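Side-chain contacts in peptide methionine sulfoxide reductase msrA/msrB (Neisseria meningitidis, PDB 3BQG), which reduces the S epimer of methionine sulfoxide in peptides and proteins back to methionine through a cysteine sulfenic acid intermediate: residues Thr5-Gly10 against Glu130-Phe135; Pro41-Val46 against Glu140-Tyr145; Arg77-Asp80 against Lys86-Asn89. The protein carries 1 engineered substitution. All blocks are in the same frame, centred on the assembly; numbering follows the deposited sequence.

In the fold
Strand 3-10 opens the chain with Thr5-Gly10, which waits for Glu130-Phe135 about 120 residues later; interaction 1 thus closes a loop holding most of the fold. Pro41-Val46 comes next and meets Glu140-Tyr145, so interactions 1 and 2 cross, their segments alternating along the chain. Interaction 3 is a short closure, Arg77-Asp80 on Lys86-Asn89, nested inside both loops. In space, interaction 1 lies on a face of the central sheet, while interaction 2 joins helix 43-48 to the loop before helix 145-148; the centres of interactions 1 and 2 lie about 17 Å apart. Interaction 3 ties the exit of helix 68-78 to a small hairpin and touches interaction 1 at Gly10.

Interaction 1: residues Thr5-Gly10 against Glu130-Phe135; sequences TIYLAG and EPLKNF
Tyr7 is the hub here: Leu132 lies over one face of its ring, and one side of the same ring runs into Phe135. The tight part is the leucine. Its CD2 methyl makes a CH-pi contact, 3.6 Å from the centroid of the Tyr7 ring and only 19° off the ring normal, and its closest single atom is CZ, with Tyr7 CZ to Leu132 CD2 at 3.4 Å. The other methyl sits nearer the root of the ring, Leu132 CD1 to Tyr7 CG measuring 3.7 Å, so the two branches span the phenol from base to tip. With CG opposite the backbone N (chi1 174°), the leucine's branch point is carried toward the Tyr7 ring.

Phe135 offers a face instead. The pair is edge-to-face, Tyr7 supplying the edge, with ring planes 60° apart and centroids 5.2 Å apart. Tyr7 CE1 comes down near the rim at Phe135 CG, 3.6 Å away. The looser side is the corner of the phenol turned away from Phe135, where Tyr7 CD2 is 4.0 Å from Leu132 CD2. No hydrogen bond crosses the contact, and all three residues stay partly exposed.

Leu132 belongs to the turn that leaves outer strand 128-131 and passes over this sheet face to strand 135-137 at the opposite border; Asn35 holds that turn through the backbone N of Lys133. Tyr7 also packs on Tyr100 of strand 97-101 and Lys58 of strand 54-62, while its neighbours Ile6 and Leu8 point through the other face onto helix 68-78.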
loop_
_atom_site.group_PDB
_atom_site.type_symbol
_atom_site.label_atom_id
_atom_site.label_comp_id
_atom_site.label_asym_id
_atom_site.label_seq_id
_atom_site.Cartn_x
_atom_site.Cartn_y
_atom_site.Cartn_z
ATOM N N THR A 5 -2.362 -5.278 -11.429
ATOM C CA THR A 5 -1.596 -4.478 -10.487
ATOM C C THR A 5 -2.445 -3.423 -9.794
ATOM O O THR A 5 -3.383 -2.884 -10.377
ATOM C CB THR A 5 -0.424 -3.771 -11.197
ATOM O OG1 THR A 5 0.474 -4.756 -11.723
ATOM C CG2 THR A 5 0.337 -2.866 -10.226
ATOM N N ILE A 6 -2.115 -3.150 -8.536
ATOM C CA ILE A 6 -2.811 -2.140 -7.751
ATOM C C ILE A 6 -1.752 -1.477 -6.869
ATOM O O ILE A 6 -0.783 -2.120 -6.453
ATOM C CB ILE A 6 -3.966 -2.767 -6.899
ATOM C CG1 ILE A 6 -4.825 -1.661 -6.284
ATOM C CG2 ILE A 6 -3.405 -3.657 -5.803
ATOM C CD1 ILE A 6 -5.499 -0.770 -7.299
ATOM N N TYR A 7 -1.923 -0.184 -6.608
ATOM C CA TYR A 7 -0.964 0.585 -5.812
ATOM C C TYR A 7 -1.529 0.895 -4.430
ATOM O O TYR A 7 -2.568 1.540 -4.307
ATOM C CB TYR A 7 -0.616 1.871 -6.566
ATOM C CG TYR A 7 0.063 1.611 -7.901
ATOM C CD1 TYR A 7 1.447 1.747 -8.044
ATOM C CD2 TYR A 7 -0.677 1.216 -9.017
ATOM C CE1 TYR A 7 2.075 1.503 -9.268
ATOM C CE2 TYR A 7 -0.066 0.965 -10.243
ATOM C CZ TYR A 7 1.313 1.111 -10.362
ATOM O OH TYR A 7 1.919 0.866 -11.576
ATOM N N LEU A 8 -0.826 0.447 -3.394
ATOM C CA LEU A 8 -1.292 0.614 -2.021
ATOM C C LEU A 8 -0.377 1.426 -1.113
ATOM O O LEU A 8 0.795 1.092 -0.944
ATOM C CB LEU A 8 -1.493 -0.767 -1.395
ATOM C CG LEU A 8 -2.307 -1.777 -2.218
ATOM C CD1 LEU A 8 -2.234 -3.148 -1.557
ATOM C CD2 LEU A 8 -3.758 -1.306 -2.336
ATOM N N ALA A 9 -0.915 2.488 -0.523
ATOM C CA ALA A 9 -0.141 3.313 0.400
ATOM C C ALA A 9 -0.691 3.019 1.799
ATOM O O ALA A 9 -1.852 3.315 2.087
ATOM C CB ALA A 9 -0.307 4.796 0.059
ATOM N N GLY A 10 0.139 2.426 2.658
ATOM C CA GLY A 10 -0.300 2.096 4.007
ATOM C C GLY A 10 0.754 2.354 5.072
ATOM O O GLY A 10 0.892 1.580 6.031
ATOM N N GLU A 130 -8.018 7.203 -5.715
ATOM C CA GLU A 130 -7.882 8.027 -6.909
ATOM C C GLU A 130 -6.903 7.420 -7.909
ATOM O O GLU A 130 -6.139 6.514 -7.573
ATOM C CB GLU A 130 -7.431 9.434 -6.499
ATOM C CG GLU A 130 -6.024 9.492 -5.937
ATOM C CD GLU A 130 -5.698 10.837 -5.316
ATOM O OE1 GLU A 130 -4.506 11.209 -5.293
ATOM O OE2 GLU A 130 -6.631 11.514 -4.838
ATOM N N PRO A 131 -6.911 7.917 -9.158
ATOM C CA PRO A 131 -6.006 7.383 -10.177
ATOM C C PRO A 131 -4.538 7.495 -9.772
ATOM O O PRO A 131 -4.164 8.390 -9.011
ATOM C CB PRO A 131 -6.303 8.252 -11.401
ATOM C CG PRO A 131 -7.696 8.756 -11.161
ATOM C CD PRO A 131 -7.671 9.063 -9.687
ATOM N N LEU A 132 -3.718 6.571 -10.258
ATOM C CA LEU A 132 -2.289 6.639 -9.993
ATOM C C LEU A 132 -1.794 7.710 -10.957
ATOM O O LEU A 132 -1.904 7.548 -12.174
ATOM C CB LEU A 132 -1.592 5.320 -10.315
ATOM C CG LEU A 132 -0.062 5.407 -10.193
ATOM C CD1 LEU A 132 0.356 5.201 -8.739
ATOM C CD2 LEU A 132 0.592 4.377 -11.087
ATOM N N LYS A 133 -1.270 8.807 -10.416
ATOM C CA LYS A 133 -0.773 9.906 -11.237
ATOM C C LYS A 133 0.677 9.654 -11.629
ATOM O O LYS A 133 1.079 9.898 -12.767
ATOM C CB LYS A 133 -0.884 11.217 -10.465
ATOM C CG LYS A 133 -2.318 11.697 -10.225
ATOM C CD LYS A 133 -2.384 12.739 -9.120
ATOM C CE LYS A 133 -1.234 13.752 -9.189
ATOM N NZ LYS A 133 0.086 13.179 -8.743
ATOM N N ASN A 134 1.457 9.160 -10.674
ATOM C CA ASN A 134 2.850 8.842 -10.918
ATOM C C ASN A 134 3.380 7.861 -9.876
ATOM O O ASN A 134 2.950 7.876 -8.717
ATOM C CB ASN A 134 3.694 10.130 -10.935
ATOM C CG ASN A 134 3.574 10.935 -9.657
ATOM O OD1 ASN A 134 4.251 10.663 -8.666
ATOM N ND2 ASN A 134 2.698 11.932 -9.669
ATOM N N PHE A 135 4.279 6.980 -10.308
ATOM C CA PHE A 135 4.898 6.016 -9.412
ATOM C C PHE A 135 6.344 5.834 -9.828
ATOM O O PHE A 135 6.635 5.644 -11.009
ATOM C CB PHE A 135 4.210 4.651 -9.458
ATOM C CG PHE A 135 4.822 3.643 -8.519
ATOM C CD1 PHE A 135 4.468 3.619 -7.174
ATOM C CD2 PHE A 135 5.792 2.750 -8.972
ATOM C CE1 PHE A 135 5.065 2.719 -6.291
ATOM C CE2 PHE A 135 6.400 1.843 -8.103
ATOM C CZ PHE A 135 6.038 1.826 -6.756
#

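Interaction 2: residues Pro41-Val46 against Glu140-Tyr145; sequences PSYEDV and EYHQDY
Tyr43, in the first turn of helix 43-48, leans its ring against His142 while the hydroxyl of Tyr141 comes up beside its CB. At the root of the side chain, Tyr43 CB lies 3.7 Å from Tyr141 OH, with His142 NE2 almost as near. One step out, Tyr43 CG is 3.4 Å from His142 NE2. The closest approach follows at Tyr43 CD1, 3.3 Å from that same His142 NE2, while CD2 on the other side of the ring is distinctly farther off. By Tyr43 CE1 the partner has become as much His142 CE1, at 3.9 Å, and there the contact with the histidine fades: CZ and the OH at the tip stand farther still from Glu140-Tyr145. The imidazole therefore meets one side of the phenol, its NE2 over the face. With planes 43° apart and centroids 4.6 Å apart, the two rings meet obliquely.

Tyr43 reaches across because CG is turned opposite the backbone N (chi1 -179°). Tyr141 takes the crowded position between N and carbonyl carbon (chi1 66°), which folds its ring back over the imidazole of its neighbour His142. The acidic end of Glu44 merely approaches, OE2 being 3.8 Å from Tyr141 OH.

A capping box starts the helix: Asp45 N donates to Ser42 OG at 3.0 Å, and Ser42 N donates in return to Asp45 OD2 at 2.9 Å. On the far side, His142 ND1 is hydrogen-bonded to Trp14 NE1, and the imidazole also meets the ring of Phe13. Phe13 and Trp14 directly follow Cys12, present as the sulfenic acid, in the Gly-Cys-Phe-Trp signature of the MsrA family, so this aromatic cluster is consistent with second-shell support of the active site.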
loop_
_atom_site.group_PDB
_atom_site.type_symbol
_atom_site.label_atom_id
_atom_site.label_comp_id
_atom_site.label_asym_id
_atom_site.label_seq_id
_atom_site.Cartn_x
_atom_site.Cartn_y
_atom_site.Cartn_z
ATOM N N PRO A 41 11.648 11.062 -7.775
ATOM C CA PRO A 41 12.209 11.521 -6.502
ATOM C C PRO A 41 13.084 10.462 -5.831
ATOM O O PRO A 41 12.974 9.266 -6.125
ATOM C CB PRO A 41 10.964 11.828 -5.676
ATOM C CG PRO A 41 10.022 10.750 -6.129
ATOM C CD PRO A 41 10.207 10.775 -7.641
ATOM N N SER A 42 13.956 10.913 -4.934
ATOM C CA SER A 42 14.825 10.023 -4.178
ATOM C C SER A 42 14.187 9.905 -2.794
ATOM O O SER A 42 13.260 10.654 -2.467
ATOM C CB SER A 42 16.225 10.628 -4.037
ATOM O OG SER A 42 16.183 11.838 -3.289
ATOM N N TYR A 43 14.672 8.971 -1.983
ATOM C CA TYR A 43 14.132 8.812 -0.641
ATOM C C TYR A 43 14.251 10.146 0.100
ATOM O O TYR A 43 13.334 10.561 0.815
ATOM C CB TYR A 43 14.905 7.734 0.125
ATOM C CG TYR A 43 14.364 7.502 1.517
ATOM C CD1 TYR A 43 13.124 6.884 1.714
ATOM C CD2 TYR A 43 15.068 7.940 2.637
ATOM C CE1 TYR A 43 12.602 6.712 2.991
ATOM C CE2 TYR A 43 14.556 7.774 3.914
ATOM C CZ TYR A 43 13.323 7.163 4.087
ATOM O OH TYR A 43 12.809 7.035 5.355
ATOM N N GLU A 44 15.386 10.816 -0.085
ATOM C CA GLU A 44 15.629 12.102 0.563
ATOM C C GLU A 44 14.704 13.200 0.038
ATOM O O GLU A 44 14.324 14.100 0.786
ATOM C CB GLU A 44 17.089 12.529 0.378
ATOM C CG GLU A 44 18.114 11.639 1.070
ATOM C CD GLU A 44 18.137 10.227 0.525
ATOM O OE1 GLU A 44 18.033 10.065 -0.711
ATOM O OE2 GLU A 44 18.272 9.282 1.333
ATOM N N ASP A 45 14.352 13.138 -1.244
ATOM C CA ASP A 45 13.456 14.139 -1.825
ATOM C C ASP A 45 12.095 14.084 -1.138
ATOM O O ASP A 45 11.536 15.111 -0.740
ATOM C CB ASP A 45 13.251 13.898 -3.328
ATOM C CG ASP A 45 14.435 14.344 -4.164
ATOM O OD1 ASP A 45 15.095 15.337 -3.787
ATOM O OD2 ASP A 45 14.695 13.714 -5.212
ATOM N N VAL A 46 11.569 12.872 -1.010
ATOM C CA VAL A 46 10.270 12.650 -0.390
ATOM C C VAL A 46 10.265 12.954 1.108
ATOM O O VAL A 46 9.409 13.693 1.600
ATOM C CB VAL A 46 9.815 11.180 -0.583
ATOM C CG1 VAL A 46 8.420 10.973 0.012
ATOM C CG2 VAL A 46 9.830 10.822 -2.067
ATOM N N GLU A 140 17.235 0.492 -4.482
ATOM C CA GLU A 140 17.422 -0.935 -4.255
ATOM C C GLU A 140 17.524 -1.340 -2.786
ATOM O O GLU A 140 16.990 -2.377 -2.391
ATOM C CB GLU A 140 18.652 -1.422 -5.038
ATOM C CG GLU A 140 19.155 -2.816 -4.675
ATOM C CD GLU A 140 20.183 -2.793 -3.549
ATOM O OE1 GLU A 140 21.160 -2.012 -3.654
ATOM O OE2 GLU A 140 20.017 -3.555 -2.567
ATOM N N TYR A 141 18.187 -0.538 -1.964
ATOM C CA TYR A 141 18.303 -0.908 -0.561
ATOM C C TYR A 141 16.951 -0.954 0.142
ATOM O O TYR A 141 16.827 -1.548 1.212
ATOM C CB TYR A 141 19.263 0.029 0.188
ATOM C CG TYR A 141 18.826 1.470 0.323
ATOM C CD1 TYR A 141 19.080 2.398 -0.688
ATOM C CD2 TYR A 141 18.208 1.920 1.492
ATOM C CE1 TYR A 141 18.738 3.747 -0.534
ATOM C CE2 TYR A 141 17.860 3.263 1.653
ATOM C CZ TYR A 141 18.131 4.169 0.640
ATOM O OH TYR A 141 17.815 5.497 0.811
ATOM N N HIS A 142 15.934 -0.341 -0.462
ATOM C CA HIS A 142 14.591 -0.347 0.115
ATOM C C HIS A 142 13.775 -1.577 -0.289
ATOM O O HIS A 142 12.887 -2.005 0.450
ATOM C CB HIS A 142 13.825 0.915 -0.294
ATOM C CG HIS A 142 14.192 2.130 0.497
ATOM N ND1 HIS A 142 14.064 2.191 1.868
ATOM C CD2 HIS A 142 14.663 3.338 0.109
ATOM C CE1 HIS A 142 14.441 3.383 2.291
ATOM N NE2 HIS A 142 14.809 4.100 1.243
ATOM N N GLN A 143 14.058 -2.142 -1.462
ATOM C CA GLN A 143 13.327 -3.322 -1.929
ATOM C C GLN A 143 13.690 -4.539 -1.071
ATOM O O GLN A 143 14.867 -4.766 -0.784
ATOM C CB GLN A 143 13.667 -3.620 -3.393
ATOM C CG GLN A 143 13.485 -2.449 -4.352
ATOM C CD GLN A 143 12.068 -1.896 -4.349
ATOM O OE1 GLN A 143 11.116 -2.609 -4.039
ATOM N NE2 GLN A 143 11.924 -0.625 -4.712
ATOM N N ASP A 144 12.683 -5.320 -0.676
ATOM C CA ASP A 144 12.900 -6.500 0.165
ATOM C C ASP A 144 13.676 -6.110 1.415
ATOM O O ASP A 144 14.484 -6.888 1.923
ATOM C CB ASP A 144 13.696 -7.573 -0.586
ATOM C CG ASP A 144 13.014 -8.028 -1.855
ATOM O OD1 ASP A 144 11.802 -8.322 -1.811
ATOM O OD2 ASP A 144 13.697 -8.103 -2.898
ATOM N N TYR A 145 13.423 -4.905 1.909
ATOM C CA TYR A 145 14.119 -4.388 3.079
ATOM C C TYR A 145 14.153 -5.307 4.291
ATOM O O TYR A 145 15.226 -5.573 4.831
ATOM C CB TYR A 145 13.517 -3.049 3.502
ATOM C CG TYR A 145 14.296 -2.365 4.599
ATOM C CD1 TYR A 145 15.425 -1.606 4.303
ATOM C CD2 TYR A 145 13.918 -2.493 5.933
ATOM C CE1 TYR A 145 16.159 -0.985 5.307
ATOM C CE2 TYR A 145 14.644 -1.880 6.947
ATOM C CZ TYR A 145 15.763 -1.126 6.628
ATOM O OH TYR A 145 16.483 -0.506 7.623
#

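Interaction 3: residues Arg77-Asp80 against Lys86-Asn89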
loop_
_atom_site.group_PDB
_atom_site.type_symbol
_atom_site.label_atom_id
_atom_site.label_comp_id
_atom_site.label_asym_id
_atom_site.label_seq_id
_atom_site.Cartn_x
_atom_site.Cartn_y
_atom_site.Cartn_z
ATOM N N ARG A 77 -6.625 -5.300 6.741
ATOM C CA ARG A 77 -6.275 -6.089 7.913
ATOM C C ARG A 77 -5.137 -5.475 8.721
ATOM O O ARG A 77 -5.104 -5.591 9.945
ATOM C CB ARG A 77 -5.886 -7.512 7.490
ATOM C CG ARG A 77 -5.422 -8.398 8.635
ATOM C CD ARG A 77 -5.072 -9.803 8.148
ATOM N NE ARG A 77 -6.218 -10.485 7.549
ATOM C CZ ARG A 77 -6.148 -11.669 6.950
ATOM N NH1 ARG A 77 -4.988 -12.301 6.872
ATOM N NH2 ARG A 77 -7.234 -12.221 6.420
ATOM N N VAL A 78 -4.216 -4.797 8.042
ATOM C CA VAL A 78 -3.062 -4.229 8.726
ATOM C C VAL A 78 -2.875 -2.712 8.672
ATOM O O VAL A 78 -1.992 -2.171 9.340
ATOM C CB VAL A 78 -1.773 -4.908 8.214
ATOM C CG1 VAL A 78 -1.852 -6.420 8.471
ATOM C CG2 VAL A 78 -1.594 -4.640 6.733
ATOM N N VAL A 79 -3.694 -2.025 7.882
ATOM C CA VAL A 79 -3.600 -0.574 7.768
ATOM C C VAL A 79 -4.747 0.106 8.524
ATOM O O VAL A 79 -5.894 -0.336 8.445
ATOM C CB VAL A 79 -3.633 -0.138 6.275
ATOM C CG1 VAL A 79 -3.641 1.378 6.160
ATOM C CG2 VAL A 79 -2.424 -0.723 5.541
ATOM N N ASP A 80 -4.430 1.159 9.273
ATOM C CA ASP A 80 -5.453 1.912 10.012
ATOM C C ASP A 80 -6.032 2.912 9.008
ATOM O O ASP A 80 -5.367 3.879 8.625
ATOM C CB ASP A 80 -4.838 2.666 11.191
ATOM C CG ASP A 80 -5.893 3.285 12.090
ATOM O OD1 ASP A 80 -6.950 3.694 11.567
ATOM O OD2 ASP A 80 -5.669 3.368 13.315
ATOM N N LYS A 86 -0.620 9.410 9.090
ATOM C CA LYS A 86 0.022 8.738 10.208
ATOM C C LYS A 86 -0.320 7.253 10.319
ATOM O O LYS A 86 -1.486 6.868 10.297
ATOM C CB LYS A 86 -0.350 9.448 11.518
ATOM C CG LYS A 86 0.207 8.807 12.775
ATOM C CD LYS A 86 -0.300 9.535 14.021
ATOM C CE LYS A 86 0.296 8.950 15.290
ATOM N NZ LYS A 86 0.015 7.491 15.432
ATOM N N GLN A 87 0.715 6.426 10.421
ATOM C CA GLN A 87 0.559 4.981 10.579
ATOM C C GLN A 87 1.622 4.593 11.587
ATOM O O GLN A 87 2.810 4.781 11.346
ATOM C CB GLN A 87 0.793 4.238 9.257
ATOM C CG GLN A 87 -0.271 4.478 8.200
ATOM C CD GLN A 87 -1.630 3.886 8.565
ATOM O OE1 GLN A 87 -2.669 4.478 8.271
ATOM N NE2 GLN A 87 -1.628 2.713 9.188
ATOM N N GLY A 88 1.197 4.062 12.725
ATOM C CA GLY A 88 2.156 3.700 13.746
ATOM C C GLY A 88 2.779 4.976 14.282
ATOM O O GLY A 88 2.070 5.930 14.619
ATOM N N ASN A 89 4.104 5.006 14.362
ATOM C CA ASN A 89 4.800 6.180 14.872
ATOM C C ASN A 89 5.246 7.113 13.748
ATOM O O ASN A 89 5.855 8.156 13.997
ATOM C CB ASN A 89 6.013 5.740 15.696
ATOM C CG ASN A 89 5.660 4.686 16.722
ATOM O OD1 ASN A 89 4.742 4.870 17.530
ATOM N ND2 ASN A 89 6.385 3.569 16.699
#
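A tight hairpin, strands 86-87 and 90-91 joined at Gly88 and Asn89, meets the chain where it leaves helix 68-78. The link is one side chain, Gln87, whose amide end lies along the backbone of Asp80. CG of Gln87 stands opposite the carbonyl carbon (chi1 -68°) and the chain bends at chi2 (-68°), which brings both tip atoms close to main-chain polar atoms: OE1 is 2.8 Å from Asp80 O, and NE2 is 3.2 Å from Asp80 N. Two oxygens so near each other suggest that the amide is modelled turned over; with it turned back, both pairs may be hydrogen bonds to the Asp80 backbone. Which tip atom is which is therefore doubtful. Val79 CG1 packs against the amide, 3.9 Å from the atom modelled as Gln87 NE2, the two side chains crossing at about a right angle.

Asp80 sends its carboxylate elsewhere, OD1 being hydrogen-bonded to Thr82. Within the hairpin, Lys86 runs out extended and turns only at its last torsion, where NZ donates to Gly88 O at 2.7 Å, nearly along the C=O axis.

Gly10, two residues before Cys12, fits against this contact, touching Val79 CG2 and Gln87 CG. Gln87 also packs on His155, while Arg77 and Val78 lean on Tyr19 of helix 14-21, so the junction sits between that helix, strand 3-10 and the C-terminal loops.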